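Local coordinates for protein carboxylesterase YbfK (Bacillus subtilis, PDB 4CCY) that hydrolyses carboxylic esters to an alcohol and a carboxylate in vitro, as a carboxylesterase of the alpha/beta hydrolase superfamily, at residues A[57-62]-A[124-129]; A[147-152]-A[234-239]. All coordinates share one frame; numbering follows the deposited sequence.

Contact 1 (A[57-62]-A[124-129]); sequences LILLHG and HLAGLS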
ATOM      1  N   LEU A  57      -4.755   6.419 -11.876  1.00 13.80           N
ATOM      2  CA  LEU A  57      -3.708   6.007 -10.926  1.00 13.04           C
ATOM      3  C   LEU A  57      -4.322   5.359  -9.695  1.00 12.28           C
ATOM      4  O   LEU A  57      -5.019   6.018  -8.922  1.00 12.28           O
ATOM      5  CB  LEU A  57      -2.793   7.188 -10.541  1.00 12.85           C
ATOM      6  CG  LEU A  57      -1.775   7.003  -9.393  1.00 12.22           C
ATOM      7  CD1 LEU A  57      -0.746   5.901  -9.653  1.00 12.21           C
ATOM      8  CD2 LEU A  57      -1.088   8.314  -9.044  1.00 12.43           C
ATOM      9  N   ILE A  58      -4.063   4.063  -9.530  1.00 12.07           N
ATOM     10  CA  ILE A  58      -4.545   3.280  -8.394  1.00 11.52           C
ATOM     11  C   ILE A  58      -3.548   3.420  -7.257  1.00 11.08           C
ATOM     12  O   ILE A  58      -2.340   3.246  -7.473  1.00 11.13           O
ATOM     13  CB  ILE A  58      -4.640   1.764  -8.745  1.00 11.70           C
ATOM     14  CG1 ILE A  58      -5.537   1.509  -9.973  1.00 12.43           C
ATOM     15  CG2 ILE A  58      -5.071   0.932  -7.532  1.00 11.14           C
ATOM     16  CD1 ILE A  58      -7.003   1.840  -9.795  1.00 12.45           C
ATOM     17  N   LEU A  59      -4.043   3.723  -6.055  1.00 10.32           N
ATOM     18  CA  LEU A  59      -3.170   3.831  -4.882  1.00 10.04           C
ATOM     19  C   LEU A  59      -3.436   2.722  -3.880  1.00  9.86           C
ATOM     20  O   LEU A  59      -4.590   2.500  -3.498  1.00  9.79           O
ATOM     21  CB  LEU A  59      -3.320   5.203  -4.199  1.00 10.02           C
ATOM     22  CG  LEU A  59      -2.942   6.425  -5.060  1.00 10.33           C
ATOM     23  CD1 LEU A  59      -3.160   7.741  -4.317  1.00 10.33           C
ATOM     24  CD2 LEU A  59      -1.501   6.321  -5.560  1.00 10.39           C
ATOM     25  N   LEU A  60      -2.376   2.040  -3.439  1.00  9.79           N
ATOM     26  CA  LEU A  60      -2.526   0.963  -2.455  1.00  9.78           C
ATOM     27  C   LEU A  60      -1.701   1.228  -1.188  1.00  9.95           C
ATOM     28  O   LEU A  60      -0.465   1.298  -1.235  1.00 10.16           O
ATOM     29  CB  LEU A  60      -2.221  -0.406  -3.082  1.00  9.93           C
ATOM     30  CG  LEU A  60      -3.197  -0.836  -4.179  1.00 10.08           C
ATOM     31  CD1 LEU A  60      -2.604  -1.935  -5.059  1.00 10.51           C
ATOM     32  CD2 LEU A  60      -4.560  -1.256  -3.614  1.00  9.82           C
ATOM     33  N   HIS A  61      -2.413   1.400  -0.070  1.00  9.91           N
ATOM     34  CA  HIS A  61      -1.826   1.760   1.234  1.00 10.34           C
ATOM     35  C   HIS A  61      -1.049   0.629   1.875  1.00 10.54           C
ATOM     36  O   HIS A  61      -1.147  -0.532   1.472  1.00 10.36           O
ATOM     37  CB  HIS A  61      -2.946   2.203   2.177  1.00 10.37           C
ATOM     38  CG  HIS A  61      -3.957   1.119   2.426  1.00 10.49           C
ATOM     39  ND1 HIS A  61      -3.754   0.143   3.328  1.00 10.81           N
ATOM     40  CD2 HIS A  61      -5.164   0.826   1.797  1.00 10.44           C
ATOM     41  CE1 HIS A  61      -4.788  -0.720   3.304  1.00 10.77           C
ATOM     42  NE2 HIS A  61      -5.652  -0.302   2.372  1.00 10.53           N
ATOM     43  N   GLY A  62      -0.275   0.951   2.905  1.00 10.93           N
ATOM     44  CA  GLY A  62       0.400  -0.073   3.675  1.00 11.35           C
ATOM     45  C   GLY A  62      -0.563  -0.692   4.669  1.00 11.50           C
ATOM     46  O   GLY A  62      -1.623  -0.125   4.968  1.00 11.40           O
ATOM     47  N   HIS A 124      -1.868   3.360 -14.027  1.00 14.06           N
ATOM     48  CA  HIS A 124      -0.677   3.439 -13.190  1.00 13.68           C
ATOM     49  C   HIS A 124      -1.040   2.931 -11.816  1.00 12.99           C
ATOM     50  O   HIS A 124      -2.198   3.039 -11.385  1.00 12.58           O
ATOM     51  CB  HIS A 124      -0.200   4.886 -13.103  1.00 14.25           C
ATOM     52  CG  HIS A 124       0.248   5.475 -14.429  1.00 15.27           C
ATOM     53  ND1 HIS A 124       1.179   4.883 -15.214  1.00 15.61           N
ATOM     54  CD2 HIS A 124      -0.125   6.650 -15.080  1.00 16.12           C
ATOM     55  CE1 HIS A 124       1.386   5.635 -16.309  1.00 16.66           C
ATOM     56  NE2 HIS A 124       0.590   6.722 -16.224  1.00 17.13           N
ATOM     57  N   LEU A 125      -0.071   2.362 -11.110  1.00 12.57           N
ATOM     58  CA  LEU A 125      -0.282   1.982  -9.721  1.00 12.12           C
ATOM     59  C   LEU A 125       0.849   2.508  -8.831  1.00 12.24           C
ATOM     60  O   LEU A 125       2.015   2.537  -9.250  1.00 12.11           O
ATOM     61  CB  LEU A 125      -0.416   0.454  -9.586  1.00 11.91           C
ATOM     62  CG  LEU A 125      -1.637  -0.198 -10.268  1.00 11.85           C
ATOM     63  CD1 LEU A 125      -1.285  -0.687 -11.658  1.00 12.45           C
ATOM     64  CD2 LEU A 125      -2.224  -1.345  -9.462  1.00 11.85           C
ATOM     65  N   ALA A 126       0.506   2.951  -7.621  1.00 12.04           N
ATOM     66  CA  ALA A 126       1.533   3.331  -6.640  1.00 12.04           C
ATOM     67  C   ALA A 126       1.128   2.777  -5.303  1.00 11.75           C
ATOM     68  O   ALA A 126      -0.041   2.860  -4.933  1.00 11.83           O
ATOM     69  CB  ALA A 126       1.712   4.849  -6.564  1.00 12.27           C
ATOM     70  N   GLY A 127       2.082   2.197  -4.587  1.00 11.65           N
ATOM     71  CA  GLY A 127       1.758   1.544  -3.334  1.00 11.75           C
ATOM     72  C   GLY A 127       2.879   1.467  -2.324  1.00 11.88           C
ATOM     73  O   GLY A 127       4.058   1.459  -2.680  1.00 11.88           O
ATOM     74  N   LEU A 128       2.490   1.377  -1.057  1.00 12.00           N
ATOM     75  CA  LEU A 128       3.436   1.286   0.035  1.00 12.31           C
ATOM     76  C   LEU A 128       3.293  -0.028   0.790  1.00 12.40           C
ATOM     77  O   LEU A 128       2.181  -0.444   1.098  1.00 12.62           O
ATOM     78  CB  LEU A 128       3.233   2.452   1.004  1.00 12.79           C
ATOM     79  CG  LEU A 128       4.192   2.433   2.197  1.00 13.36           C
ATOM     80  CD1 LEU A 128       5.384   3.335   1.915  1.00 13.54           C
ATOM     81  CD2 LEU A 128       3.492   2.873   3.471  1.00 14.20           C
ATOM     82  N   SER A 129       4.424  -0.668   1.099  1.00 12.54           N
ATOM     83  CA  SER A 129       4.447  -1.839   1.970  1.00 12.74           C
ATOM     84  C   SER A 129       3.567  -2.959   1.393  1.00 12.64           C
ATOM     85  O   SER A 129       3.832  -3.419   0.278  1.00 12.50           O
ATOM     86  CB  SER A 129       4.065  -1.428   3.401  1.00 13.33           C
ATOM     87  OG  SER A 129       4.556  -2.342   4.356  1.00 13.70           O
TER

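Contact 2 (A[147-152]-A[234-239]); sequences ERAVVI and VPVLLM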
ATOM      1  N   GLU A 147       0.042   0.297 -16.660  1.00 16.90           N
ATOM      2  CA  GLU A 147       0.901   1.282 -17.323  1.00 17.52           C
ATOM      3  C   GLU A 147       2.282   1.304 -16.629  1.00 17.03           C
ATOM      4  O   GLU A 147       3.158   0.525 -16.984  1.00 17.26           O
ATOM      5  CB  GLU A 147       0.246   2.677 -17.347  1.00 18.21           C
ATOM      6  CG  GLU A 147      -1.036   2.816 -18.191  1.00 19.61           C
ATOM      7  CD  GLU A 147      -0.826   2.512 -19.678  1.00 21.25           C
ATOM      8  OE1 GLU A 147       0.269   2.791 -20.203  1.00 22.00           O
ATOM      9  OE2 GLU A 147      -1.751   1.993 -20.340  1.00 22.20           O
ATOM     10  N   ARG A 148       2.459   2.169 -15.626  1.00 16.40           N
ATOM     11  CA  ARG A 148       3.712   2.256 -14.857  1.00 16.14           C
ATOM     12  C   ARG A 148       3.472   1.947 -13.388  1.00 14.91           C
ATOM     13  O   ARG A 148       2.397   2.223 -12.865  1.00 14.87           O
ATOM     14  CB  ARG A 148       4.371   3.637 -15.026  1.00 17.04           C
ATOM     15  CG  ARG A 148       4.789   3.942 -16.459  1.00 18.31           C
ATOM     16  CD  ARG A 148       5.664   5.187 -16.582  1.00 19.64           C
ATOM     17  NE  ARG A 148       6.607   4.964 -17.671  1.00 21.33           N
ATOM     18  CZ  ARG A 148       7.905   5.216 -17.644  1.00 21.84           C
ATOM     19  NH1 ARG A 148       8.476   5.782 -16.589  1.00 21.59           N
ATOM     20  NH2 ARG A 148       8.633   4.932 -18.718  1.00 23.60           N
ATOM     21  N   ALA A 149       4.466   1.376 -12.720  1.00 13.97           N
ATOM     22  CA  ALA A 149       4.265   0.876 -11.363  1.00 12.94           C
ATOM     23  C   ALA A 149       5.287   1.462 -10.388  1.00 12.43           C
ATOM     24  O   ALA A 149       6.483   1.464 -10.673  1.00 12.37           O
ATOM     25  CB  ALA A 149       4.323  -0.645 -11.345  1.00 12.81           C
ATOM     26  N   VAL A 150       4.793   1.943  -9.248  1.00 11.75           N
ATOM     27  CA  VAL A 150       5.623   2.517  -8.183  1.00 11.73           C
ATOM     28  C   VAL A 150       5.489   1.688  -6.907  1.00 11.36           C
ATOM     29  O   VAL A 150       4.391   1.549  -6.346  1.00 11.22           O
ATOM     30  CB  VAL A 150       5.237   3.982  -7.855  1.00 11.95           C
ATOM     31  CG1 VAL A 150       6.144   4.543  -6.763  1.00 12.02           C
ATOM     32  CG2 VAL A 150       5.287   4.868  -9.093  1.00 12.34           C
ATOM     33  N   VAL A 151       6.612   1.160  -6.441  1.00 11.31           N
ATOM     34  CA  VAL A 151       6.642   0.295  -5.278  1.00 11.25           C
ATOM     35  C   VAL A 151       7.489   0.937  -4.173  1.00 11.42           C
ATOM     36  O   VAL A 151       8.705   1.085  -4.315  1.00 11.73           O
ATOM     37  CB  VAL A 151       7.194  -1.089  -5.671  1.00 11.45           C
ATOM     38  CG1 VAL A 151       7.329  -2.003  -4.459  1.00 11.55           C
ATOM     39  CG2 VAL A 151       6.306  -1.725  -6.741  1.00 11.54           C
ATOM     40  N   ILE A 152       6.840   1.322  -3.080  1.00 11.35           N
ATOM     41  CA  ILE A 152       7.519   2.016  -1.965  1.00 11.73           C
ATOM     42  C   ILE A 152       7.544   1.148  -0.701  1.00 11.77           C
ATOM     43  O   ILE A 152       6.501   0.696  -0.239  1.00 11.48           O
ATOM     44  CB  ILE A 152       6.871   3.399  -1.641  1.00 11.93           C
ATOM     45  CG1 ILE A 152       6.654   4.243  -2.909  1.00 12.03           C
ATOM     46  CG2 ILE A 152       7.708   4.176  -0.620  1.00 12.08           C
ATOM     47  CD1 ILE A 152       5.770   5.463  -2.699  1.00 12.41           C
ATOM     48  N   VAL A 234       7.104  -4.407 -17.220  1.00 17.54           N
ATOM     49  CA  VAL A 234       6.566  -3.030 -17.126  1.00 17.18           C
ATOM     50  C   VAL A 234       7.550  -2.128 -16.376  1.00 16.41           C
ATOM     51  O   VAL A 234       8.356  -2.631 -15.593  1.00 15.94           O
ATOM     52  CB  VAL A 234       5.161  -2.955 -16.452  1.00 17.05           C
ATOM     53  CG1 VAL A 234       4.210  -4.026 -16.996  1.00 17.34           C
ATOM     54  CG2 VAL A 234       5.255  -3.029 -14.930  1.00 16.14           C
ATOM     55  N   PRO A 235       7.500  -0.800 -16.619  1.00 15.81           N
ATOM     56  CA  PRO A 235       8.372   0.109 -15.874  1.00 15.15           C
ATOM     57  C   PRO A 235       8.033   0.154 -14.387  1.00 14.17           C
ATOM     58  O   PRO A 235       6.880   0.426 -14.005  1.00 13.78           O
ATOM     59  CB  PRO A 235       8.098   1.475 -16.513  1.00 15.62           C
ATOM     60  CG  PRO A 235       7.512   1.166 -17.856  1.00 16.42           C
ATOM     61  CD  PRO A 235       6.728  -0.096 -17.659  1.00 16.30           C
ATOM     62  N   VAL A 236       9.047  -0.097 -13.562  1.00 13.48           N
ATOM     63  CA  VAL A 236       8.904  -0.101 -12.127  1.00 12.77           C
ATOM     64  C   VAL A 236       9.818   0.975 -11.530  1.00 12.70           C
ATOM     65  O   VAL A 236      10.987   1.095 -11.921  1.00 13.07           O
ATOM     66  CB  VAL A 236       9.229  -1.499 -11.526  1.00 12.53           C
ATOM     67  CG1 VAL A 236       9.280  -1.469  -9.998  1.00 11.87           C
ATOM     68  CG2 VAL A 236       8.225  -2.546 -12.004  1.00 12.62           C
ATOM     69  N   LEU A 237       9.261   1.760 -10.607  1.00 12.16           N
ATOM     70  CA  LEU A 237      10.041   2.595  -9.698  1.00 12.04           C
ATOM     71  C   LEU A 237       9.990   1.979  -8.297  1.00 11.81           C
ATOM     72  O   LEU A 237       8.901   1.795  -7.735  1.00 11.48           O
ATOM     73  CB  LEU A 237       9.496   4.027  -9.660  1.00 11.89           C
ATOM     74  CG  LEU A 237      10.021   4.910  -8.520  1.00 11.63           C
ATOM     75  CD1 LEU A 237      11.517   5.225  -8.658  1.00 11.98           C
ATOM     76  CD2 LEU A 237       9.209   6.185  -8.415  1.00 11.64           C
ATOM     77  N   LEU A 238      11.162   1.660  -7.753  1.00 11.97           N
ATOM     78  CA  LEU A 238      11.295   1.031  -6.440  1.00 11.91           C
ATOM     79  C   LEU A 238      12.034   1.941  -5.453  1.00 12.35           C
ATOM     80  O   LEU A 238      13.182   2.344  -5.704  1.00 12.70           O
ATOM     81  CB  LEU A 238      12.049  -0.302  -6.557  1.00 12.01           C
ATOM     82  CG  LEU A 238      12.210  -1.119  -5.262  1.00 11.91           C
ATOM     83  CD1 LEU A 238      10.866  -1.433  -4.612  1.00 11.25           C
ATOM     84  CD2 LEU A 238      12.993  -2.398  -5.509  1.00 12.05           C
ATOM     85  N   MET A 239      11.382   2.247  -4.333  1.00 12.09           N
ATOM     86  CA  MET A 239      11.940   3.173  -3.358  1.00 12.60           C
ATOM     87  C   MET A 239      12.004   2.557  -1.965  1.00 12.46           C
ATOM     88  O   MET A 239      11.026   2.016  -1.470  1.00 12.26           O
ATOM     89  CB  MET A 239      11.135   4.487  -3.323  1.00 12.63           C
ATOM     90  CG  MET A 239      11.048   5.189  -4.680  1.00 13.16           C
ATOM     91  SD  MET A 239      10.138   6.743  -4.612  1.00 13.76           S
ATOM     92  CE  MET A 239      11.330   7.809  -3.826  1.00 13.76           C
TER

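Contact 1 (A[57-62]-A[124-129])
Leu57–Leu60 and His124–Leu128 are neighbouring parallel strands in the central sheet of the alpha/beta hydrolase fold. The second strand runs into Ser129, the nucleophile of the charge relay system by similarity, on what fits a GxSxG nucleophile elbow. Four backbone bonds zip the strands together, from Ile58 N to His124 O (2.8 Å) up to Leu128 N to Leu60 O (3.0 Å). On one face Leu59 CD2 and Leu57 CD1 both reach Ala126 CB from the side of strand 57-60, at 3.7 and 4.1 Å. Leu57 CG lies anti to the backbone N (chi1 171°), which carries CD1 to His124 CB on the neighbouring strand (3.6 Å), the side chains crossing at about a right angle. On the other face Ile58 and Leu125 lie side by side, Ile58 CB to Leu125 CG 3.9 Å. Gly127, with no side chain, brings its CA to 3.1 Å from Leu60 O. Past the strands Gly62 CA meets Ser129 CB at 3.9 Å. Ser129 has positive phi (59°), as in the strained elbow, and its OG bonds His273 NE2. Helices 104-118 and 130-141 pack on the face of Ile58, Leu60 and Leu125. Strands 82-86 and 146-152 continue the sheet to either side.

Contact 2 (A[147-152]-A[234-239])
Strands Arg148–Ile152 and Val236–Met239 pair in parallel in the same alpha/beta hydrolase sheet, their axes only 10° apart. Ala149 and Val151 each give an N-H and take one through their carbonyl, so two residues of one strand carry all four backbone hydrogen bonds. Val151 N to Leu237 O is the shortest at 2.7 Å and almost straight (177° at the hydrogen). Ala149 N bonds Pro235 O, which extends the ladder one residue before the second strand. Pro235 has no N-H to give, and its CD lies 3.7 Å from Glu147 O.

Apolar contacts fill both faces. Val150 and Leu237 lie side by side, with Val150 CG1 to Leu237 CD2 at 3.8 Å, and helix 280-290 packs over them. On the other face Ala149, Val151 and Val236 meet helix 130-141.

At the N-terminal end of the pair the guanidinium of Arg148 lies against Pro235. The two side chains cross at about a right angle, and Pro235 CB stands 3.9 Å above the centre of the Arg148 guanidinium plane. Arg148 NH1 bonds Phe290 O, and the group makes a cation-pi contact with the Phe290 ring. Shortened to alanine, this position would probably leave Pro235 without its guanidinium cover and Phe290 without both its cation-pi partner and the donor to its carbonyl.

Leu238 sends CD1 across to the neighbouring strand. Its chi1 of -177° turns CG away from the backbone N, and Leu238 CD1 then lies 3.6 Å from Val151 CG1 and 3.3 Å from Val151 O.

Contacts 1 and 2 are two pairings of one sheet, separated by the pairing of strands 123-128 and 146-152. Ile152 N probably bonds Gly127 O, and Ile152 O probably takes the Ser129 N-H, so contact 2 borders the elbow of contact 1. Leu128 CD1 also packs on Ile152 CG2. At the other end His124 ND1 accepts the Arg148 N-H. Contact 1 lies near the centre of the chain and is wholly buried; its C-terminal end carries Ser129, the probable nucleophile. Contact 2 lies farther out. It is mostly buried and aliphatic, but its N-terminal end reaches solvent at Glu147, with Arg148 and Pro235 partly exposed.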